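Local coordinates for oligopeptide-binding protein appA (Bacillus subtilis, PDB 1XOC), which captures oligopeptides as the binding-protein component of an ABC permease that can replace the Opp system in sporulation and genetic competence, at residues Phe188-Glu202 / Arg211-Pro223. Residues are numbered along the deposited sequence; the frame is centred on the assembly and turned at random.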
loop_
_atom_site.group_PDB
_atom_site.type_symbol
_atom_site.label_atom_id
_atom_site.label_comp_id
_atom_site.label_asym_id
_atom_site.label_seq_id
_atom_site.Cartn_x
_atom_site.Cartn_y
_atom_site.Cartn_z
ATOM N N PHE A 188 -18.885 -9.366 3.455
ATOM C CA PHE A 188 -18.527 -10.504 4.305
ATOM C C PHE A 188 -18.503 -10.034 5.753
ATOM O O PHE A 188 -18.096 -8.911 6.056
ATOM C CB PHE A 188 -17.175 -11.101 3.893
ATOM C CG PHE A 188 -17.205 -11.750 2.540
ATOM C CD1 PHE A 188 -17.552 -13.088 2.413
ATOM C CD2 PHE A 188 -16.961 -11.000 1.377
ATOM C CE1 PHE A 188 -17.614 -13.697 1.158
ATOM C CE2 PHE A 188 -17.000 -11.625 0.126
ATOM C CZ PHE A 188 -17.335 -12.940 0.017
ATOM N N LYS A 189 -18.940 -10.911 6.641
ATOM C CA LYS A 189 -18.979 -10.661 8.093
ATOM C C LYS A 189 -17.804 -11.352 8.812
ATOM O O LYS A 189 -17.358 -12.411 8.405
ATOM C CB LYS A 189 -20.250 -11.252 8.696
ATOM C CG LYS A 189 -21.536 -10.860 8.109
ATOM C CD LYS A 189 -22.683 -11.616 8.831
ATOM C CE LYS A 189 -22.576 -13.133 8.634
ATOM N NZ LYS A 189 -23.844 -13.926 8.815
ATOM N N PHE A 190 -17.316 -10.737 9.875
ATOM C CA PHE A 190 -16.259 -11.327 10.685
ATOM C C PHE A 190 -16.742 -12.539 11.455
ATOM O O PHE A 190 -17.751 -12.470 12.134
ATOM C CB PHE A 190 -15.707 -10.254 11.645
ATOM C CG PHE A 190 -14.592 -10.726 12.533
ATOM C CD1 PHE A 190 -13.272 -10.627 12.119
ATOM C CD2 PHE A 190 -14.869 -11.285 13.771
ATOM C CE1 PHE A 190 -12.233 -11.054 12.970
ATOM C CE2 PHE A 190 -13.841 -11.721 14.619
ATOM C CZ PHE A 190 -12.524 -11.606 14.203
ATOM N N LYS A 191 -16.000 -13.642 11.372
ATOM C CA LYS A 191 -16.267 -14.815 12.205
ATOM C C LYS A 191 -15.196 -15.044 13.278
ATOM O O LYS A 191 -15.521 -15.228 14.443
ATOM C CB LYS A 191 -16.423 -16.051 11.322
ATOM C CG LYS A 191 -16.784 -17.307 12.106
ATOM C CD LYS A 191 -16.868 -18.546 11.229
ATOM C CE LYS A 191 -17.553 -19.666 11.969
ATOM N NZ LYS A 191 -17.083 -19.741 13.399
ATOM N N GLU A 192 -13.928 -15.085 12.888
ATOM C CA GLU A 192 -12.862 -15.467 13.806
ATOM C C GLU A 192 -11.517 -14.967 13.305
ATOM O O GLU A 192 -11.295 -14.921 12.098
ATOM C CB GLU A 192 -12.803 -16.977 13.893
ATOM C CG GLU A 192 -11.806 -17.447 14.942
ATOM C CD GLU A 192 -11.659 -18.967 15.022
ATOM O OE1 GLU A 192 -12.190 -19.683 14.122
ATOM O OE2 GLU A 192 -11.008 -19.434 16.006
ATOM N N TRP A 193 -10.663 -14.546 14.228
ATOM C CA TRP A 193 -9.258 -14.269 13.937
ATOM C C TRP A 193 -8.400 -15.052 14.936
ATOM O O TRP A 193 -8.277 -14.684 16.121
ATOM C CB TRP A 193 -8.975 -12.769 13.986
ATOM C CG TRP A 193 -7.562 -12.354 13.685
ATOM C CD1 TRP A 193 -6.502 -13.150 13.319
ATOM C CD2 TRP A 193 -7.066 -11.024 13.719
ATOM N NE1 TRP A 193 -5.369 -12.367 13.127
ATOM C CE2 TRP A 193 -5.694 -11.062 13.360
ATOM C CE3 TRP A 193 -7.652 -9.785 14.002
ATOM C CZ2 TRP A 193 -4.907 -9.899 13.271
ATOM C CZ3 TRP A 193 -6.866 -8.643 13.928
ATOM C CH2 TRP A 193 -5.500 -8.713 13.593
ATOM N N LYS A 194 -7.874 -16.172 14.455
ATOM C CA LYS A 194 -6.953 -17.005 15.219
ATOM C C LYS A 194 -5.566 -16.437 14.955
ATOM O O LYS A 194 -5.044 -16.539 13.825
ATOM C CB LYS A 194 -7.064 -18.443 14.760
ATOM C CG LYS A 194 -6.178 -19.362 15.589
ATOM C CD LYS A 194 -6.860 -20.599 16.189
ATOM C CE LYS A 194 -6.213 -20.902 17.546
ATOM N NZ LYS A 194 -6.656 -22.149 18.231
ATOM N N GLN A 195 -5.027 -15.770 15.973
ATOM C CA GLN A 195 -3.835 -14.962 15.825
ATOM C C GLN A 195 -2.679 -15.828 15.285
ATOM O O GLN A 195 -2.427 -16.934 15.764
ATOM C CB GLN A 195 -3.476 -14.274 17.153
ATOM C CG GLN A 195 -2.325 -13.267 17.046
ATOM C CD GLN A 195 -2.736 -11.939 16.439
ATOM O OE1 GLN A 195 -3.877 -11.493 16.588
ATOM N NE2 GLN A 195 -1.789 -11.292 15.743
ATOM N N GLY A 196 -2.016 -15.322 14.252
ATOM C CA GLY A 196 -0.915 -16.009 13.619
ATOM C C GLY A 196 -1.306 -17.126 12.659
ATOM O O GLY A 196 -0.433 -17.804 12.106
ATOM N N GLN A 197 -2.604 -17.343 12.441
ATOM C CA GLN A 197 -3.036 -18.482 11.646
ATOM C C GLN A 197 -3.996 -18.069 10.547
ATOM O O GLN A 197 -3.744 -18.358 9.384
ATOM C CB GLN A 197 -3.690 -19.523 12.523
ATOM C CG GLN A 197 -2.765 -20.097 13.540
ATOM C CD GLN A 197 -3.301 -21.374 14.129
ATOM O OE1 GLN A 197 -3.354 -21.523 15.345
ATOM N NE2 GLN A 197 -3.739 -22.296 13.269
ATOM N N TYR A 198 -5.123 -17.473 10.923
ATOM C CA TYR A 198 -6.128 -17.105 9.907
ATOM C C TYR A 198 -7.191 -16.148 10.406
ATOM O O TYR A 198 -7.452 -16.038 11.572
ATOM C CB TYR A 198 -6.844 -18.359 9.365
ATOM C CG TYR A 198 -7.625 -19.105 10.422
ATOM C CD1 TYR A 198 -7.080 -20.188 11.076
ATOM C CD2 TYR A 198 -8.916 -18.708 10.766
ATOM C CE1 TYR A 198 -7.799 -20.851 12.047
ATOM C CE2 TYR A 198 -9.645 -19.384 11.735
ATOM C CZ TYR A 198 -9.081 -20.439 12.362
ATOM O OH TYR A 198 -9.808 -21.108 13.343
ATOM N N ILE A 199 -7.820 -15.491 9.446
ATOM C CA ILE A 199 -9.026 -14.703 9.659
ATOM C C ILE A 199 -10.096 -15.352 8.786
ATOM O O ILE A 199 -9.907 -15.491 7.571
ATOM C CB ILE A 199 -8.827 -13.251 9.214
ATOM C CG1 ILE A 199 -7.746 -12.607 10.091
ATOM C CG2 ILE A 199 -10.145 -12.491 9.279
ATOM C CD1 ILE A 199 -7.199 -11.342 9.586
ATOM N N LYS A 200 -11.214 -15.715 9.395
ATOM C CA LYS A 200 -12.336 -16.331 8.683
ATOM C C LYS A 200 -13.508 -15.371 8.627
ATOM O O LYS A 200 -13.901 -14.792 9.638
ATOM C CB LYS A 200 -12.769 -17.615 9.398
ATOM C CG LYS A 200 -13.731 -18.470 8.554
ATOM C CD LYS A 200 -13.970 -19.771 9.250
ATOM C CE LYS A 200 -15.198 -20.525 8.730
ATOM N NZ LYS A 200 -15.743 -21.422 9.807
ATOM N N LEU A 201 -14.018 -15.154 7.414
ATOM C CA LEU A 201 -15.200 -14.336 7.155
ATOM C C LEU A 201 -16.293 -15.154 6.455
ATOM O O LEU A 201 -15.986 -16.097 5.715
ATOM C CB LEU A 201 -14.852 -13.161 6.244
ATOM C CG LEU A 201 -13.608 -12.313 6.550
ATOM C CD1 LEU A 201 -13.447 -11.230 5.539
ATOM C CD2 LEU A 201 -13.647 -11.658 7.900
ATOM N N GLU A 202 -17.554 -14.778 6.690
ATOM C CA GLU A 202 -18.739 -15.502 6.180
ATOM C C GLU A 202 -19.525 -14.540 5.318
ATOM O O GLU A 202 -19.578 -13.337 5.610
ATOM C CB GLU A 202 -19.664 -15.927 7.328
ATOM C CG GLU A 202 -19.098 -16.974 8.211
ATOM C CD GLU A 202 -20.084 -17.452 9.291
ATOM O OE1 GLU A 202 -20.977 -16.646 9.664
ATOM O OE2 GLU A 202 -19.922 -18.601 9.770
ATOM N N ARG A 211 -26.159 -11.118 -1.620
ATOM C CA ARG A 211 -25.191 -11.977 -0.979
ATOM C C ARG A 211 -24.051 -12.402 -1.919
ATOM O O ARG A 211 -24.306 -12.723 -3.088
ATOM C CB ARG A 211 -25.886 -13.257 -0.486
ATOM C CG ARG A 211 -25.028 -14.148 0.445
ATOM C CD ARG A 211 -25.646 -15.518 0.484
ATOM N NE ARG A 211 -25.066 -16.492 1.403
ATOM C CZ ARG A 211 -24.171 -17.421 1.086
ATOM N NH1 ARG A 211 -23.610 -17.466 -0.119
ATOM N NH2 ARG A 211 -23.824 -18.318 2.018
ATOM N N PRO A 212 -22.816 -12.465 -1.389
ATOM C CA PRO A 212 -21.769 -13.169 -2.136
ATOM C C PRO A 212 -22.185 -14.544 -2.586
ATOM O O PRO A 212 -23.001 -15.190 -1.927
ATOM C CB PRO A 212 -20.655 -13.338 -1.082
ATOM C CG PRO A 212 -20.796 -12.143 -0.243
ATOM C CD PRO A 212 -22.277 -11.914 -0.125
ATOM N N TYR A 213 -21.594 -15.010 -3.681
ATOM C CA TYR A 213 -21.779 -16.408 -4.078
ATOM C C TYR A 213 -20.999 -17.351 -3.153
ATOM O O TYR A 213 -21.523 -18.398 -2.737
ATOM C CB TYR A 213 -21.371 -16.632 -5.529
ATOM C CG TYR A 213 -22.166 -15.787 -6.486
ATOM C CD1 TYR A 213 -23.520 -16.012 -6.679
ATOM C CD2 TYR A 213 -21.566 -14.755 -7.186
ATOM C CE1 TYR A 213 -24.256 -15.234 -7.556
ATOM C CE2 TYR A 213 -22.300 -13.960 -8.074
ATOM C CZ TYR A 213 -23.640 -14.198 -8.234
ATOM O OH TYR A 213 -24.394 -13.434 -9.102
ATOM N N LEU A 214 -19.760 -16.980 -2.847
ATOM C CA LEU A 214 -18.914 -17.756 -1.945
ATOM C C LEU A 214 -19.483 -17.727 -0.538
ATOM O O LEU A 214 -19.949 -16.693 -0.083
ATOM C CB LEU A 214 -17.452 -17.216 -1.936
ATOM C CG LEU A 214 -16.741 -17.398 -3.287
ATOM C CD1 LEU A 214 -15.499 -16.499 -3.400
ATOM C CD2 LEU A 214 -16.326 -18.857 -3.465
ATOM N N ASP A 215 -19.473 -18.876 0.139
ATOM C CA ASP A 215 -20.007 -18.991 1.486
ATOM C C ASP A 215 -19.069 -18.396 2.531
ATOM O O ASP A 215 -19.534 -17.743 3.475
ATOM C CB ASP A 215 -20.296 -20.437 1.836
ATOM C CG ASP A 215 -21.436 -21.032 1.015
ATOM O OD1 ASP A 215 -22.404 -20.325 0.675
ATOM O OD2 ASP A 215 -21.350 -22.231 0.714
ATOM N N THR A 216 -17.772 -18.662 2.371
ATOM C CA THR A 216 -16.750 -18.135 3.253
ATOM C C THR A 216 -15.477 -17.741 2.517
ATOM O O THR A 216 -15.187 -18.240 1.441
ATOM C CB THR A 216 -16.341 -19.169 4.351
ATOM O OG1 THR A 216 -15.669 -20.290 3.752
ATOM C CG2 THR A 216 -17.539 -19.686 5.095
ATOM N N VAL A 217 -14.748 -16.807 3.109
ATOM C CA VAL A 217 -13.403 -16.467 2.690
ATOM C C VAL A 217 -12.490 -16.535 3.903
ATOM O O VAL A 217 -12.761 -15.926 4.922
ATOM C CB VAL A 217 -13.341 -15.055 2.114
ATOM C CG1 VAL A 217 -11.917 -14.687 1.765
ATOM C CG2 VAL A 217 -14.206 -14.943 0.916
ATOM N N THR A 218 -11.414 -17.290 3.774
ATOM C CA THR A 218 -10.443 -17.426 4.836
ATOM C C THR A 218 -9.118 -16.830 4.379
ATOM O O THR A 218 -8.638 -17.146 3.317
ATOM C CB THR A 218 -10.251 -18.914 5.163
ATOM O OG1 THR A 218 -11.483 -19.473 5.614
ATOM C CG2 THR A 218 -9.310 -19.086 6.317
ATOM N N TYR A 219 -8.556 -15.953 5.194
ATOM C CA TYR A 219 -7.297 -15.296 4.897
ATOM C C TYR A 219 -6.274 -15.982 5.779
ATOM O O TYR A 219 -6.218 -15.732 6.953
ATOM C CB TYR A 219 -7.397 -13.814 5.262
ATOM C CG TYR A 219 -6.402 -12.842 4.654
ATOM C CD1 TYR A 219 -5.336 -12.370 5.381
ATOM C CD2 TYR A 219 -6.585 -12.340 3.385
ATOM C CE1 TYR A 219 -4.465 -11.466 4.856
ATOM C CE2 TYR A 219 -5.714 -11.434 2.854
ATOM C CZ TYR A 219 -4.659 -10.993 3.588
ATOM O OH TYR A 219 -3.776 -10.081 3.073
ATOM N N LYS A 220 -5.493 -16.857 5.174
ATOM C CA LYS A 220 -4.636 -17.754 5.916
ATOM C C LYS A 220 -3.222 -17.214 5.938
ATOM O O LYS A 220 -2.628 -17.006 4.906
ATOM C CB LYS A 220 -4.666 -19.146 5.301
ATOM C CG LYS A 220 -3.966 -20.193 6.152
ATOM C CD LYS A 220 -4.124 -21.578 5.582
ATOM C CE LYS A 220 -3.451 -22.601 6.482
ATOM N NZ LYS A 220 -3.554 -23.943 5.898
ATOM N N VAL A 221 -2.702 -16.991 7.134
ATOM C CA VAL A 221 -1.407 -16.371 7.277
ATOM C C VAL A 221 -0.297 -17.407 7.217
ATOM O O VAL A 221 -0.222 -18.299 8.047
ATOM C CB VAL A 221 -1.308 -15.584 8.585
ATOM C CG1 VAL A 221 -0.017 -14.852 8.639
ATOM C CG2 VAL A 221 -2.457 -14.617 8.702
ATOM N N ILE A 222 0.554 -17.273 6.213
ATOM C CA ILE A 222 1.639 -18.196 5.989
ATOM C C ILE A 222 2.903 -17.386 5.694
ATOM O O ILE A 222 3.189 -17.113 4.541
ATOM C CB ILE A 222 1.331 -19.153 4.808
ATOM C CG1 ILE A 222 -0.071 -19.781 4.951
ATOM C CG2 ILE A 222 2.405 -20.234 4.698
ATOM C CD1 ILE A 222 -0.482 -20.545 3.726
ATOM N N PRO A 223 3.673 -16.989 6.715
ATOM C CA PRO A 223 4.823 -16.092 6.452
ATOM C C PRO A 223 6.071 -16.820 5.964
ATOM O O PRO A 223 7.119 -16.839 6.635
ATOM C CB PRO A 223 4.998 -15.386 7.780
ATOM C CG PRO A 223 4.734 -16.469 8.732
ATOM C CD PRO A 223 3.558 -17.262 8.161
HETATM O O HOH W 1 -2.182 -20.651 9.019
#
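Gln197 O takes two donors beside the turn that leads from strand 188-194 into strand 198-202: Val221 N at 2.8 Å, lying well above the carbonyl plane, and a water at 2.8 Å that also donates to Val221 O. From there strand 198-202 runs antiparallel to strand 216-221. Ile199 and Tyr219 form a hydrogen-bonded pair, in which Tyr219 N reaches Ile199 O almost straight (175°) and in the carbonyl plane; Leu201 and Val217 form the next. These are the two central strands of a four-stranded mixed sheet, flanked by strands 23-28 and 188-194, in this family 5 solute-binding protein. On the face carrying Leu201, Val217 and Tyr219, helix 43-52 packs against the side chains, and Tyr219 OH bonds to Asp47. Across the other face Thr218 OG1 sits 3.8 Å from Lys200 CG, while Thr216 OG1 turns to Asp23.

At the far end the Phe188 ring is clamped from both sides. Pro212 CG lies over one face, 3.8 Å from the ring centroid, and Val217 CG2 covers the opposite one. With CG anti to its own carbonyl carbon (chi1 -67°), Phe188 CZ comes within 3.5 Å of Pro212 CB. An alanine here would lose both CH-pi contacts and is likely to open a gap between Pro212 and Val217. Arg211 NH2 forms a salt bridge with Asp215 OD1 across the loop that leads into strand 216-221.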